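Local coordinates for protein beta-1,3-1,4-glucanase (Caldicellulosiruptor sp. F32, PDB 5H4R) that probably hydrolyses mixed-linkage beta-1,3-1,4-glucans as a family 5 lichenase, and holds cellotetraose in its sugar-binding cleft, at residues Ile160-Val163 against Lys164-Thr168. The protein carries 1 engineered substitution. Sequence-based numbering, arbitrary orientation.
Sequences IKYV and KSIWT
Ile166 lays its CG1 over one face of the Tyr162 ring, a CH-pi contact 3.7 Å from the ring centroid and 15° off the normal, while CD1 follows on toward CE1 and CZ. One turn of helix separates the two residues: the phenol leaves with CG anti to the backbone N (chi1 -172°) and swings along the helix, and Ile166 turns CG1 to the side of its own N, which brings it over the ring face, offset toward the rim. Phe112 meets this ring edge-to-face, and Tyr162 OH is hydrogen-bonded to Asp143 OD2. At the edge of the Trp167 indole, near its plane, sits Val163 O, 3.7 Å from CD1; the same carbon touches Val163 CG1 at 4.0 Å. Beyond the turn the indole meets Phe221 edge-to-face and gives its NE1 proton to Ala185 O. On the outer side Lys164 runs extended beside Ile160, its CE 3.7 Å from Ile160 CG2, so the aliphatic part of the lysine does the touching. Four i to i+4 backbone bonds join 160-163 to 164-168, among them Ile166 N to Tyr162 O at 2.9 Å. Lys164 O is gripped twice, by Thr168 N, the next bond in that series, and by Thr168 OG1 (2.7 Å), from opposite faces of its plane. Replacing Tyr162 with an alanine would probably uncover the Ile166 CG1 methylene and leave Asp143 without its phenol partner. The helix, 156-173, follows the third strand of the (beta/alpha)8 barrel, and its chemistry is divided accordingly: Tyr162, Val163, Ile166 and Trp167 are buried, with the phenol and indole polar atoms each satisfied by a partner beyond the helix, whereas the exposed Lys164 lays its methylenes along Ile160 and against helix 205-226.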
loop_
_atom_site.group_PDB
_atom_site.type_symbol
_atom_site.label_atom_id
_atom_site.label_comp_id
_atom_site.label_asym_id
_atom_site.label_seq_id
_atom_site.Cartn_x
_atom_site.Cartn_y
_atom_site.Cartn_z
ATOM N N ILE A 160 4.128 3.253 20.614
ATOM C CA ILE A 160 4.476 4.665 20.454
ATOM C C ILE A 160 5.980 4.818 20.276
ATOM O O ILE A 160 6.448 5.542 19.391
ATOM C CB ILE A 160 3.965 5.478 21.662
ATOM C CG1 ILE A 160 2.434 5.574 21.625
ATOM C CG2 ILE A 160 4.574 6.868 21.677
ATOM C CD1 ILE A 160 1.798 6.076 22.896
ATOM N N LYS A 161 6.760 4.134 21.121
ATOM C CA LYS A 161 8.216 4.219 21.044
ATOM C C LYS A 161 8.723 3.737 19.698
ATOM O O LYS A 161 9.653 4.319 19.118
ATOM C CB LYS A 161 8.833 3.397 22.166
ATOM C CG LYS A 161 10.314 3.504 22.269
ATOM C CD LYS A 161 10.840 2.708 23.480
ATOM C CE LYS A 161 12.326 2.916 23.724
ATOM N NZ LYS A 161 12.661 4.274 24.231
ATOM N N TYR A 162 8.127 2.654 19.187
ATOM C CA TYR A 162 8.529 2.089 17.901
ATOM C C TYR A 162 8.214 3.032 16.748
ATOM O O TYR A 162 9.075 3.301 15.901
ATOM C CB TYR A 162 7.830 0.735 17.693
ATOM C CG TYR A 162 8.321 -0.018 16.474
ATOM C CD1 TYR A 162 9.582 -0.579 16.459
ATOM C CD2 TYR A 162 7.519 -0.179 15.330
ATOM C CE1 TYR A 162 10.058 -1.266 15.369
ATOM C CE2 TYR A 162 8.008 -0.882 14.213
ATOM C CZ TYR A 162 9.271 -1.427 14.254
ATOM O OH TYR A 162 9.820 -2.128 13.199
ATOM N N VAL A 163 6.979 3.537 16.687
ATOM C CA VAL A 163 6.608 4.498 15.644
ATOM C C VAL A 163 7.516 5.724 15.710
ATOM O O VAL A 163 8.079 6.156 14.694
ATOM C CB VAL A 163 5.118 4.875 15.776
ATOM C CG1 VAL A 163 4.748 6.009 14.810
ATOM C CG2 VAL A 163 4.244 3.671 15.521
ATOM N N LYS A 164 7.696 6.289 16.914
ATOM C CA LYS A 164 8.568 7.458 17.073
ATOM C C LYS A 164 9.976 7.164 16.574
ATOM O O LYS A 164 10.564 7.962 15.834
ATOM C CB LYS A 164 8.606 7.904 18.534
ATOM C CG LYS A 164 7.386 8.638 19.014
ATOM C CD LYS A 164 7.658 9.296 20.374
ATOM C CE LYS A 164 6.427 10.022 20.891
ATOM N NZ LYS A 164 6.631 10.577 22.253
ATOM N N SER A 165 10.542 6.024 16.969
ATOM C CA SER A 165 11.940 5.758 16.647
ATOM C C SER A 165 12.135 5.453 15.174
ATOM O O SER A 165 13.047 5.998 14.537
ATOM C CB SER A 165 12.501 4.611 17.467
ATOM O OG SER A 165 13.870 4.472 17.109
ATOM N N ILE A 166 11.330 4.538 14.617
ATOM C CA ILE A 166 11.448 4.234 13.194
ATOM C C ILE A 166 11.276 5.494 12.363
ATOM O O ILE A 166 12.089 5.769 11.470
ATOM C CB ILE A 166 10.444 3.147 12.768
ATOM C CG1 ILE A 166 10.732 1.814 13.461
ATOM C CG2 ILE A 166 10.456 2.966 11.248
ATOM C CD1 ILE A 166 12.102 1.172 13.161
ATOM N N TRP A 167 10.216 6.273 12.629
ATOM C CA TRP A 167 9.940 7.392 11.751
ATOM C C TRP A 167 10.885 8.555 11.990
ATOM O O TRP A 167 11.191 9.264 11.035
ATOM C CB TRP A 167 8.467 7.809 11.835
ATOM C CG TRP A 167 7.665 6.922 10.945
ATOM C CD1 TRP A 167 6.710 5.998 11.308
ATOM C CD2 TRP A 167 7.789 6.826 9.519
ATOM N NE1 TRP A 167 6.245 5.347 10.199
ATOM C CE2 TRP A 167 6.882 5.833 9.087
ATOM C CE3 TRP A 167 8.570 7.489 8.568
ATOM C CZ2 TRP A 167 6.742 5.488 7.751
ATOM C CZ3 TRP A 167 8.429 7.141 7.235
ATOM C CH2 TRP A 167 7.521 6.152 6.842
ATOM N N THR A 168 11.438 8.721 13.200
ATOM C CA THR A 168 12.475 9.728 13.366
ATOM C C THR A 168 13.676 9.380 12.498
ATOM O O THR A 168 14.233 10.236 11.799
ATOM C CB THR A 168 12.885 9.847 14.841
ATOM O OG1 THR A 168 11.810 10.373 15.617
ATOM C CG2 THR A 168 14.071 10.784 14.997
#